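Local coordinates for cytochrome c-552/4 domain-containing protein (Ignicoccus hospitalis KIN4/I, PDB 4QO5), which is of unknown function but carries eight covalently bound c-type hemes, a membrane anchor and bound calcium, and probably takes part in electron transfer, at residues Y464-S472 with L501-L512. Residues are numbered along the deposited sequence; the frame is centred on the assembly and turned at random.
With CA (calcium ion), chain J.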
loop_
_atom_site.group_PDB
_atom_site.type_symbol
_atom_site.label_atom_id
_atom_site.label_comp_id
_atom_site.label_asym_id
_atom_site.label_seq_id
_atom_site.Cartn_x
_atom_site.Cartn_y
_atom_site.Cartn_z
ATOM N N TYR A 464 -21.964 15.610 -6.651
ATOM C CA TYR A 464 -21.441 14.267 -6.895
ATOM C C TYR A 464 -20.982 14.019 -8.334
ATOM O O TYR A 464 -19.866 13.560 -8.549
ATOM C CB TYR A 464 -22.451 13.199 -6.451
ATOM C CG TYR A 464 -21.923 11.790 -6.575
ATOM C CD1 TYR A 464 -20.860 11.357 -5.791
ATOM C CD2 TYR A 464 -22.470 10.897 -7.488
ATOM C CE1 TYR A 464 -20.363 10.074 -5.907
ATOM C CE2 TYR A 464 -21.977 9.609 -7.611
ATOM C CZ TYR A 464 -20.922 9.206 -6.812
ATOM O OH TYR A 464 -20.425 7.926 -6.907
ATOM N N ILE A 465 -21.823 14.316 -9.318
ATOM C CA ILE A 465 -21.408 14.099 -10.710
ATOM C C ILE A 465 -20.209 14.980 -11.094
ATOM O O ILE A 465 -19.394 14.598 -11.937
ATOM C CB ILE A 465 -22.571 14.275 -11.725
ATOM C CG1 ILE A 465 -22.172 13.671 -13.084
ATOM C CG2 ILE A 465 -22.975 15.738 -11.851
ATOM C CD1 ILE A 465 -23.316 13.422 -14.030
ATOM N N GLU A 466 -20.084 16.144 -10.456
ATOM C CA GLU A 466 -18.947 17.023 -10.710
ATOM C C GLU A 466 -17.670 16.403 -10.133
ATOM O O GLU A 466 -16.594 16.492 -10.720
ATOM C CB GLU A 466 -19.216 18.422 -10.131
ATOM C CG GLU A 466 -20.350 19.148 -10.865
ATOM C CD GLU A 466 -20.985 20.288 -10.080
ATOM O OE1 GLU A 466 -20.722 20.424 -8.866
ATOM O OE2 GLU A 466 -21.772 21.042 -10.692
ATOM N N LYS A 467 -17.796 15.732 -8.994
ATOM C CA LYS A 467 -16.639 15.068 -8.404
ATOM C C LYS A 467 -16.214 13.848 -9.227
ATOM O O LYS A 467 -15.033 13.498 -9.269
ATOM C CB LYS A 467 -16.921 14.701 -6.940
ATOM C CG LYS A 467 -17.004 15.949 -6.016
ATOM C CD LYS A 467 -17.571 15.559 -4.658
ATOM C CE LYS A 467 -18.134 16.754 -3.901
ATOM N NZ LYS A 467 -17.087 17.766 -3.616
ATOM N N LEU A 468 -17.174 13.201 -9.878
ATOM C CA LEU A 468 -16.847 12.109 -10.793
ATOM C C LEU A 468 -16.016 12.649 -11.951
ATOM O O LEU A 468 -15.040 12.036 -12.368
ATOM C CB LEU A 468 -18.117 11.436 -11.312
ATOM C CG LEU A 468 -18.930 10.669 -10.263
ATOM C CD1 LEU A 468 -20.138 10.012 -10.921
ATOM C CD2 LEU A 468 -18.059 9.621 -9.584
ATOM N N TRP A 469 -16.396 13.816 -12.460
ATOM C CA TRP A 469 -15.624 14.449 -13.515
ATOM C C TRP A 469 -14.206 14.770 -13.027
ATOM O O TRP A 469 -13.230 14.464 -13.707
ATOM C CB TRP A 469 -16.344 15.696 -13.999
ATOM C CG TRP A 469 -15.492 16.640 -14.809
ATOM C CD1 TRP A 469 -15.000 16.437 -16.086
ATOM C CD2 TRP A 469 -15.052 17.940 -14.409
ATOM N NE1 TRP A 469 -14.276 17.543 -16.482
ATOM C CE2 TRP A 469 -14.296 18.476 -15.475
ATOM C CE3 TRP A 469 -15.225 18.710 -13.245
ATOM C CZ2 TRP A 469 -13.717 19.752 -15.418
ATOM C CZ3 TRP A 469 -14.652 19.971 -13.192
ATOM C CH2 TRP A 469 -13.907 20.479 -14.276
ATOM N N VAL A 470 -14.097 15.369 -11.843
ATOM C CA VAL A 470 -12.788 15.655 -11.253
ATOM C C VAL A 470 -11.886 14.417 -11.223
ATOM O O VAL A 470 -10.733 14.476 -11.659
ATOM C CB VAL A 470 -12.900 16.282 -9.831
ATOM C CG1 VAL A 470 -11.528 16.349 -9.165
ATOM C CG2 VAL A 470 -13.515 17.677 -9.908
ATOM N N GLU A 471 -12.425 13.290 -10.754
ATOM C CA GLU A 471 -11.637 12.069 -10.634
ATOM C C GLU A 471 -11.126 11.565 -11.982
ATOM O O GLU A 471 -10.050 10.982 -12.058
ATOM C CB GLU A 471 -12.431 10.977 -9.913
ATOM C CG GLU A 471 -12.805 11.416 -8.516
ATOM C CD GLU A 471 -13.582 10.379 -7.739
ATOM O OE1 GLU A 471 -13.728 9.235 -8.221
ATOM O OE2 GLU A 471 -14.049 10.724 -6.631
ATOM N N SER A 472 -11.894 11.811 -13.039
ATOM C CA SER A 472 -11.509 11.339 -14.363
ATOM C C SER A 472 -10.133 11.887 -14.742
ATOM O O SER A 472 -9.301 11.156 -15.285
ATOM C CB SER A 472 -12.570 11.699 -15.412
ATOM O OG SER A 472 -12.562 13.083 -15.735
ATOM N N LEU A 501 -11.125 4.648 -15.341
ATOM C CA LEU A 501 -11.467 5.783 -16.192
ATOM C C LEU A 501 -12.681 5.439 -17.062
ATOM O O LEU A 501 -13.631 6.215 -17.147
ATOM C CB LEU A 501 -10.271 6.184 -17.059
ATOM C CG LEU A 501 -10.423 7.353 -18.034
ATOM C CD1 LEU A 501 -11.097 8.527 -17.356
ATOM C CD2 LEU A 501 -9.053 7.772 -18.568
ATOM N N THR A 502 -12.663 4.266 -17.697
ATOM C CA THR A 502 -13.800 3.876 -18.516
ATOM C C THR A 502 -15.048 3.605 -17.661
ATOM O O THR A 502 -16.178 3.855 -18.095
ATOM C CB THR A 502 -13.465 2.666 -19.432
ATOM O OG1 THR A 502 -12.941 1.600 -18.636
ATOM C CG2 THR A 502 -12.423 3.078 -20.493
ATOM N N LYS A 503 -14.852 3.094 -16.449
ATOM C CA LYS A 503 -15.964 2.948 -15.511
ATOM C C LYS A 503 -16.564 4.316 -15.151
ATOM O O LYS A 503 -17.788 4.492 -15.108
ATOM C CB LYS A 503 -15.500 2.233 -14.240
ATOM C CG LYS A 503 -16.593 2.031 -13.209
ATOM C CD LYS A 503 -16.043 1.320 -11.985
ATOM C CE LYS A 503 -16.991 1.441 -10.810
ATOM N NZ LYS A 503 -16.410 0.841 -9.573
ATOM N N ASP A 504 -15.693 5.286 -14.906
ATOM C CA ASP A 504 -16.144 6.629 -14.549
ATOM C C ASP A 504 -16.987 7.263 -15.662
ATOM O O ASP A 504 -18.041 7.837 -15.395
ATOM C CB ASP A 504 -14.944 7.510 -14.228
ATOM C CG ASP A 504 -15.322 8.738 -13.429
ATOM O OD1 ASP A 504 -16.393 8.734 -12.788
ATOM O OD2 ASP A 504 -14.537 9.703 -13.439
ATOM N N ILE A 505 -16.527 7.140 -16.907
ATOM C CA ILE A 505 -17.294 7.609 -18.057
ATOM C C ILE A 505 -18.692 7.009 -18.059
ATOM O O ILE A 505 -19.691 7.718 -18.194
ATOM C CB ILE A 505 -16.577 7.280 -19.386
ATOM C CG1 ILE A 505 -15.301 8.130 -19.513
ATOM C CG2 ILE A 505 -17.505 7.530 -20.570
ATOM C CD1 ILE A 505 -14.384 7.711 -20.666
ATOM N N GLU A 506 -18.765 5.696 -17.880
ATOM C CA GLU A 506 -20.051 5.019 -17.859
ATOM C C GLU A 506 -20.863 5.364 -16.617
ATOM O O GLU A 506 -22.083 5.429 -16.670
ATOM C CB GLU A 506 -19.860 3.511 -17.981
ATOM C CG GLU A 506 -19.275 3.106 -19.316
ATOM C CD GLU A 506 -20.126 3.566 -20.488
ATOM O OE1 GLU A 506 -21.372 3.606 -20.347
ATOM O OE2 GLU A 506 -19.553 3.883 -21.555
ATOM N N HIS A 507 -20.186 5.595 -15.505
ATOM C CA HIS A 507 -20.885 6.004 -14.287
ATOM C C HIS A 507 -21.593 7.340 -14.517
ATOM O O HIS A 507 -22.787 7.479 -14.223
ATOM C CB HIS A 507 -19.935 5.978 -13.087
ATOM C CG HIS A 507 -20.589 6.260 -11.768
ATOM N ND1 HIS A 507 -21.874 5.843 -11.479
ATOM C CD2 HIS A 507 -20.062 6.670 -10.593
ATOM C CE1 HIS A 507 -22.154 6.140 -10.222
ATOM N NE2 HIS A 507 -21.072 6.625 -9.657
ATOM N N MET A 508 -20.886 8.298 -15.108
ATOM C CA MET A 508 -21.520 9.563 -15.470
ATOM C C MET A 508 -22.690 9.385 -16.439
ATOM O O MET A 508 -23.744 10.003 -16.268
ATOM C CB MET A 508 -20.491 10.545 -16.033
ATOM C CG MET A 508 -19.352 10.841 -15.066
ATOM S SD MET A 508 -18.233 12.075 -15.758
ATOM C CE MET A 508 -19.281 13.532 -15.767
ATOM N N LYS A 509 -22.520 8.522 -17.439
ATOM C CA LYS A 509 -23.587 8.276 -18.402
ATOM C C LYS A 509 -24.827 7.661 -17.752
ATOM O O LYS A 509 -25.958 8.013 -18.094
ATOM C CB LYS A 509 -23.081 7.406 -19.559
ATOM C CG LYS A 509 -22.191 8.175 -20.519
ATOM C CD LYS A 509 -21.379 7.256 -21.423
ATOM C CE LYS A 509 -22.255 6.437 -22.332
ATOM N NZ LYS A 509 -21.421 5.724 -23.350
ATOM N N THR A 510 -24.615 6.746 -16.814
ATOM C CA THR A 510 -25.726 6.125 -16.103
ATOM C C THR A 510 -26.522 7.146 -15.275
ATOM O O THR A 510 -27.760 7.161 -15.311
ATOM C CB THR A 510 -25.241 4.951 -15.226
ATOM O OG1 THR A 510 -24.838 3.868 -16.080
ATOM C CG2 THR A 510 -26.348 4.474 -14.316
ATOM N N LEU A 511 -25.816 8.019 -14.560
ATOM C CA LEU A 511 -26.477 9.081 -13.800
ATOM C C LEU A 511 -27.316 9.996 -14.701
ATOM O O LEU A 511 -28.453 10.331 -14.370
ATOM C CB LEU A 511 -25.457 9.893 -13.001
ATOM C CG LEU A 511 -24.876 9.160 -11.789
ATOM C CD1 LEU A 511 -23.755 9.965 -11.156
ATOM C CD2 LEU A 511 -25.969 8.866 -10.775
ATOM N N LEU A 512 -26.753 10.383 -15.843
ATOM C CA LEU A 512 -27.489 11.173 -16.825
ATOM C C LEU A 512 -28.733 10.445 -17.332
ATOM O O LEU A 512 -29.802 11.047 -17.455
ATOM C CB LEU A 512 -26.578 11.554 -17.998
ATOM C CG LEU A 512 -25.497 12.586 -17.679
ATOM C CD1 LEU A 512 -24.513 12.722 -18.843
ATOM C CD2 LEU A 512 -26.143 13.932 -17.356
HETATM CA CA CA J . -22.243 22.424 -8.824
HETATM O O HOH W 1 -23.347 23.975 -7.403
#
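The rings of Y464 and H507 meet with their planes turned 75° apart: the phenol OH comes to the imidazole at its edge, in plane, and shares a hydrogen bond with NE2 (Y464 OH to H507 NE2, 3.1 Å). One face of the Y464 ring lies against L468 CG, off toward the rim; one face of the imidazole has L511 CD1 over its rim. Both rings reach the seam because CG of each stands anti to the backbone N (chi1 -175° in both). A phenylalanine in place of Y464 would probably keep the apolar cover but leave H507 NE2 without this partner and its ring freer to turn. Helices 464-485 and 498-520 run antiparallel here, their axes 9.7 Å apart at closest, in a helical bundle with helix 413-447. L468 is the knob, branched to fill the hole made by D504, H507, M508 and L511; its CD1 touches H507 CD2 at 3.4 Å and L511 CD1 at 3.6 Å. M508, flexible and bent at chi3, carries its CE to I465 CG1 (3.9 Å) and beside W469 CB. D504 OD2 lies 2.6 Å from L468 O, close enough that the buried carboxylic acid probably holds a proton. Ring stacking of Y464 with H507 of the third subunit, and of H507 with Y464 of the second, carries the pairing into the trimer. Turned from the seam, E466 grips calcium through both carboxylate oxygens.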